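Local coordinates for cellulosomal-scaffolding protein A (Clostridium thermocellum, PDB 4B9F), which is a cellulosome scaffolding subunit whose family 3a carbohydrate-binding module, the part described here, probably holds the scaffold and its enzymes on crystalline cellulose, at residues Gly47-Ala59 / Gly69-Met81. Sequence-based numbering, arbitrary orientation. Where two conformers were deposited one is given.
Sequences GQKDQTFWCDHAA and GITSNVKGTFVKM
Phe53, Phe78 and Val74 fill the seam between the two sheets of a beta sandwich, a worked example of sheets that are joined by packing where their strands do not pair. Strand 51-55 belongs to one sheet and strand 74-81 to the other; their axes run nearly antiparallel (161°) and come within 6.4 Å. Apolar contacts dominate. Gln51 lays CB over the centre of the Phe78 ring, a CH-pi contact of 3.7 Å to the centroid, while its side-chain amide lies 25° from the ring plane and gives OE1 to Tyr43 and Tyr121. Phe78 in turn meets Phe113 edge-to-face. With CG anti to the backbone N, the Phe53 ring reaches the backbone of Gly76, where CD2 lies 3.4 Å from Gly76 N; the ring packs directly on this backbone, which has no side chain in between. The carbonyl O of Val74 sits at the ring's edge. Val74 divides its branches: CG1 touches Phe53 CZ, CG2 meets Ala58 CB at 3.6 Å, and its CB packs on Cys55 CB.

Polar contacts gather around the corner at Asp56. Thr71 OG1 accepts from Ala58 N (2.9 Å, 159°), and its CG2, turned anti to its own backbone N, presses on Cys55 O. Ile70 N donates to Ala58 O at 2.9 Å from above the carbonyl plane, beside the antiparallel, non-hydrogen-bonded pair Ala59-Gly69. Two waters complete the seam: one links Thr71 O and Val74 O, with a weak bond from Cys55 N, and the other joins Thr71 OG1 to His57 ND1 in the plane of the imidazole. The chemistry thus changes along the interface, from side-chain packing between the sheets to directional bonds that hold Ile70 and Thr71, at the start of the 3-10 segment, against strand 57-59.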
loop_
_atom_site.group_PDB
_atom_site.type_symbol
_atom_site.label_atom_id
_atom_site.label_comp_id
_atom_site.label_asym_id
_atom_site.label_seq_id
_atom_site.Cartn_x
_atom_site.Cartn_y
_atom_site.Cartn_z
ATOM N N GLY A 47 17.817 3.735 9.375
ATOM C CA GLY A 47 19.088 3.700 8.677
ATOM C C GLY A 47 18.835 3.802 7.193
ATOM O O GLY A 47 18.428 2.830 6.561
ATOM N N GLN A 48 19.047 4.991 6.637
ATOM C CA GLN A 48 18.748 5.227 5.235
ATOM C C GLN A 48 19.616 4.353 4.328
ATOM O O GLN A 48 20.845 4.330 4.460
ATOM C CB GLN A 48 18.931 6.705 4.888
ATOM C CG GLN A 48 18.772 7.014 3.405
ATOM C CD GLN A 48 17.350 6.788 2.908
ATOM O OE1 GLN A 48 16.383 6.986 3.643
ATOM N NE2 GLN A 48 17.220 6.376 1.649
ATOM N N LYS A 49 18.954 3.630 3.430
ATOM C CA LYS A 49 19.597 2.793 2.420
ATOM C C LYS A 49 18.691 2.813 1.202
ATOM O O LYS A 49 17.487 3.067 1.328
ATOM C CB LYS A 49 19.698 1.336 2.897
ATOM C CG LYS A 49 20.527 1.094 4.136
ATOM C CD LYS A 49 22.013 1.117 3.820
ATOM C CE LYS A 49 22.839 0.806 5.065
ATOM N NZ LYS A 49 22.407 -0.455 5.744
ATOM N N ASP A 50 19.245 2.507 0.032
ATOM C CA ASP A 50 18.414 2.299 -1.144
ATOM C C ASP A 50 17.437 1.168 -0.863
ATOM O O ASP A 50 17.790 0.178 -0.227
ATOM C CB ASP A 50 19.254 1.935 -2.370
ATOM C CG ASP A 50 20.157 3.067 -2.835
ATOM O OD1 ASP A 50 19.979 4.219 -2.385
ATOM O OD2 ASP A 50 21.048 2.797 -3.669
ATOM N N GLN A 51 16.215 1.324 -1.355
ATOM C CA GLN A 51 15.161 0.343 -1.155
ATOM C C GLN A 51 14.513 -0.011 -2.478
ATOM O O GLN A 51 14.580 0.761 -3.433
ATOM C CB GLN A 51 14.105 0.889 -0.190
ATOM C CG GLN A 51 14.625 1.089 1.224
ATOM C CD GLN A 51 13.706 1.930 2.069
ATOM O OE1 GLN A 51 12.950 1.414 2.893
ATOM N NE2 GLN A 51 13.767 3.243 1.871
ATOM N N THR A 52 13.881 -1.182 -2.527
ATOM C CA THR A 52 13.165 -1.622 -3.725
ATOM C C THR A 52 11.832 -2.233 -3.321
ATOM O O THR A 52 11.731 -2.899 -2.286
ATOM C CB THR A 52 13.983 -2.668 -4.519
ATOM O OG1 THR A 52 15.302 -2.167 -4.744
ATOM C CG2 THR A 52 13.345 -2.966 -5.873
ATOM N N PHE A 53 10.818 -1.974 -4.138
ATOM C CA PHE A 53 9.472 -2.522 -3.974
ATOM C C PHE A 53 9.145 -3.528 -5.064
ATOM O O PHE A 53 9.448 -3.311 -6.244
ATOM C CB PHE A 53 8.438 -1.377 -4.054
ATOM C CG PHE A 53 7.004 -1.856 -4.184
ATOM C CD1 PHE A 53 6.245 -2.117 -3.055
ATOM C CD2 PHE A 53 6.422 -2.063 -5.433
ATOM C CE1 PHE A 53 4.939 -2.572 -3.165
ATOM C CE2 PHE A 53 5.114 -2.517 -5.555
ATOM C CZ PHE A 53 4.374 -2.775 -4.415
ATOM N N TRP A 54 8.499 -4.622 -4.683
ATOM C CA TRP A 54 7.912 -5.527 -5.658
ATOM C C TRP A 54 6.519 -5.887 -5.190
ATOM O O TRP A 54 6.275 -5.999 -3.992
ATOM C CB TRP A 54 8.735 -6.812 -5.794
ATOM C CG TRP A 54 10.212 -6.582 -5.948
ATOM C CD1 TRP A 54 10.912 -6.369 -7.112
ATOM C CD2 TRP A 54 11.177 -6.562 -4.892
ATOM N NE1 TRP A 54 12.253 -6.207 -6.832
ATOM C CE2 TRP A 54 12.440 -6.329 -5.478
ATOM C CE3 TRP A 54 11.092 -6.713 -3.503
ATOM C CZ2 TRP A 54 13.612 -6.249 -4.715
ATOM C CZ3 TRP A 54 12.248 -6.626 -2.752
ATOM C CH2 TRP A 54 13.494 -6.398 -3.359
ATOM N N CYS A 55 5.594 -6.073 -6.118
ATOM C CA CYS A 55 4.301 -6.628 -5.744
ATOM C C CYS A 55 4.319 -8.149 -5.930
ATOM O O CYS A 55 4.606 -8.624 -7.026
ATOM C CB CYS A 55 3.200 -6.000 -6.589
ATOM S SG CYS A 55 1.555 -6.555 -6.154
ATOM N N ASP A 56 4.020 -8.900 -4.866
ATOM C CA ASP A 56 3.946 -10.372 -4.942
ATOM C C ASP A 56 2.750 -10.816 -5.783
ATOM O O ASP A 56 2.787 -11.832 -6.487
ATOM C CB ASP A 56 3.734 -10.999 -3.555
ATOM C CG ASP A 56 4.936 -10.895 -2.644
ATOM O OD1 ASP A 56 6.059 -10.640 -3.130
ATOM O OD2 ASP A 56 4.742 -11.125 -1.419
ATOM N N HIS A 57 1.655 -10.077 -5.663
ATOM C CA HIS A 57 0.394 -10.471 -6.266
ATOM C C HIS A 57 -0.563 -9.298 -6.182
ATOM O O HIS A 57 -0.712 -8.694 -5.126
ATOM C CB HIS A 57 -0.211 -11.652 -5.500
ATOM C CG HIS A 57 -1.587 -12.010 -5.953
ATOM N ND1 HIS A 57 -1.864 -12.375 -7.250
ATOM C CD2 HIS A 57 -2.767 -12.042 -5.290
ATOM C CE1 HIS A 57 -3.156 -12.630 -7.368
ATOM N NE2 HIS A 57 -3.726 -12.439 -6.191
ATOM N N ALA A 58 -1.214 -8.975 -7.291
ATOM C CA ALA A 58 -2.309 -8.008 -7.264
ATOM C C ALA A 58 -3.352 -8.418 -8.275
ATOM O O ALA A 58 -3.025 -8.939 -9.345
ATOM C CB ALA A 58 -1.808 -6.600 -7.561
ATOM N N ALA A 59 -4.610 -8.162 -7.948
ATOM C CA ALA A 59 -5.682 -8.488 -8.869
ATOM C C ALA A 59 -6.850 -7.554 -8.674
ATOM O O ALA A 59 -7.103 -7.076 -7.558
ATOM C CB ALA A 59 -6.125 -9.953 -8.710
ATOM N N GLY A 69 -5.661 -10.421 -13.139
ATOM C CA GLY A 69 -4.353 -10.287 -12.530
ATOM C C GLY A 69 -3.628 -9.066 -13.065
ATOM O O GLY A 69 -3.545 -8.882 -14.284
ATOM N N ILE A 70 -3.113 -8.233 -12.163
ATOM C CA ILE A 70 -2.457 -6.985 -12.553
ATOM C C ILE A 70 -1.135 -6.773 -11.815
ATOM O O ILE A 70 -0.673 -5.647 -11.664
ATOM C CB ILE A 70 -3.374 -5.752 -12.331
ATOM C CG1 ILE A 70 -3.725 -5.572 -10.849
ATOM C CG2 ILE A 70 -4.633 -5.852 -13.184
ATOM C CD1 ILE A 70 -3.890 -4.125 -10.464
ATOM N N THR A 71 -0.519 -7.859 -11.369
ATOM C CA THR A 71 0.669 -7.772 -10.527
ATOM C C THR A 71 1.762 -6.853 -11.070
ATOM O O THR A 71 2.310 -6.022 -10.337
ATOM C CB THR A 71 1.248 -9.167 -10.251
ATOM O OG1 THR A 71 0.219 -9.970 -9.669
ATOM C CG2 THR A 71 2.417 -9.087 -9.284
ATOM N N SER A 72 2.058 -6.994 -12.356
ATOM C CA SER A 72 3.131 -6.225 -12.978
ATOM C C SER A 72 2.741 -4.789 -13.332
ATOM O O SER A 72 3.540 -4.044 -13.908
ATOM C CB SER A 72 3.669 -6.963 -14.207
ATOM O OG SER A 72 4.178 -8.228 -13.830
ATOM N N ASN A 73 1.520 -4.401 -12.976
ATOM C CA ASN A 73 1.069 -3.020 -13.155
ATOM C C ASN A 73 1.223 -2.179 -11.890
ATOM O O ASN A 73 0.946 -0.972 -11.895
ATOM C CB ASN A 73 -0.394 -2.959 -13.591
ATOM C CG ASN A 73 -0.635 -3.596 -14.931
ATOM O OD1 ASN A 73 0.302 -3.869 -15.690
ATOM N ND2 ASN A 73 -1.905 -3.834 -15.239
ATOM N N VAL A 74 1.644 -2.823 -10.806
ATOM C CA VAL A 74 1.746 -2.157 -9.512
ATOM C C VAL A 74 3.171 -1.666 -9.263
ATOM O O VAL A 74 4.117 -2.457 -9.180
ATOM C CB VAL A 74 1.301 -3.096 -8.375
ATOM C CG1 VAL A 74 1.380 -2.381 -7.032
ATOM C CG2 VAL A 74 -0.113 -3.597 -8.631
ATOM N N LYS A 75 3.309 -0.347 -9.159
ATOM C CA LYS A 75 4.602 0.296 -8.990
ATOM C C LYS A 75 4.778 0.788 -7.566
ATOM O O LYS A 75 3.808 1.184 -6.916
ATOM C CB LYS A 75 4.719 1.500 -9.926
ATOM C CG LYS A 75 4.579 1.187 -11.405
ATOM C CD LYS A 75 4.675 2.450 -12.253
ATOM C CE LYS A 75 3.436 3.319 -12.113
ATOM N NZ LYS A 75 3.530 4.528 -12.975
ATOM N N GLY A 76 6.026 0.846 -7.114
ATOM C CA GLY A 76 6.326 1.385 -5.804
ATOM C C GLY A 76 7.494 2.338 -5.851
ATOM O O GLY A 76 8.506 2.071 -6.503
ATOM N N THR A 77 7.342 3.458 -5.151
ATOM C CA THR A 77 8.376 4.470 -5.054
ATOM C C THR A 77 8.525 4.876 -3.590
ATOM O O THR A 77 7.566 4.793 -2.818
ATOM C CB THR A 77 7.989 5.717 -5.877
ATOM O OG1 THR A 77 7.375 5.325 -7.109
ATOM C CG2 THR A 77 9.219 6.536 -6.171
ATOM N N PHE A 78 9.714 5.340 -3.206
ATOM C CA PHE A 78 9.977 5.705 -1.823
ATOM C C PHE A 78 10.135 7.204 -1.712
ATOM O O PHE A 78 10.909 7.813 -2.457
ATOM C CB PHE A 78 11.203 4.964 -1.296
ATOM C CG PHE A 78 11.009 3.497 -1.294
ATOM C CD1 PHE A 78 10.428 2.874 -0.206
ATOM C CD2 PHE A 78 11.346 2.737 -2.399
ATOM C CE1 PHE A 78 10.196 1.506 -0.213
ATOM C CE2 PHE A 78 11.117 1.377 -2.414
ATOM C CZ PHE A 78 10.543 0.760 -1.318
ATOM N N VAL A 79 9.373 7.797 -0.801
ATOM C CA VAL A 79 9.364 9.244 -0.649
ATOM C C VAL A 79 9.760 9.631 0.769
ATOM O O VAL A 79 9.137 9.195 1.737
ATOM C CB VAL A 79 7.968 9.813 -0.952
ATOM C CG1 VAL A 79 7.950 11.342 -0.772
ATOM C CG2 VAL A 79 7.520 9.418 -2.355
ATOM N N LYS A 80 10.802 10.448 0.890
ATOM C CA LYS A 80 11.217 10.949 2.196
ATOM C C LYS A 80 10.293 12.065 2.662
ATOM O O LYS A 80 9.911 12.946 1.881
ATOM C CB LYS A 80 12.645 11.494 2.137
ATOM C CG LYS A 80 13.681 10.462 1.763
ATOM C CD LYS A 80 15.058 11.102 1.687
ATOM C CE LYS A 80 16.087 10.146 1.099
ATOM N NZ LYS A 80 17.383 10.835 0.864
ATOM N N MET A 81 9.950 12.047 3.945
ATOM C CA MET A 81 9.224 13.159 4.544
ATOM C C MET A 81 10.241 14.155 5.061
ATOM O O MET A 81 11.106 13.799 5.868
ATOM C CB MET A 81 8.341 12.663 5.682
ATOM C CG MET A 81 7.237 11.738 5.217
ATOM S SD MET A 81 6.408 10.885 6.562
ATOM C CE MET A 81 5.762 12.271 7.510
HETATM O O HOH W 1 4.760 -5.115 -9.200
HETATM O O HOH W 2 -0.081 -12.702 -9.301
#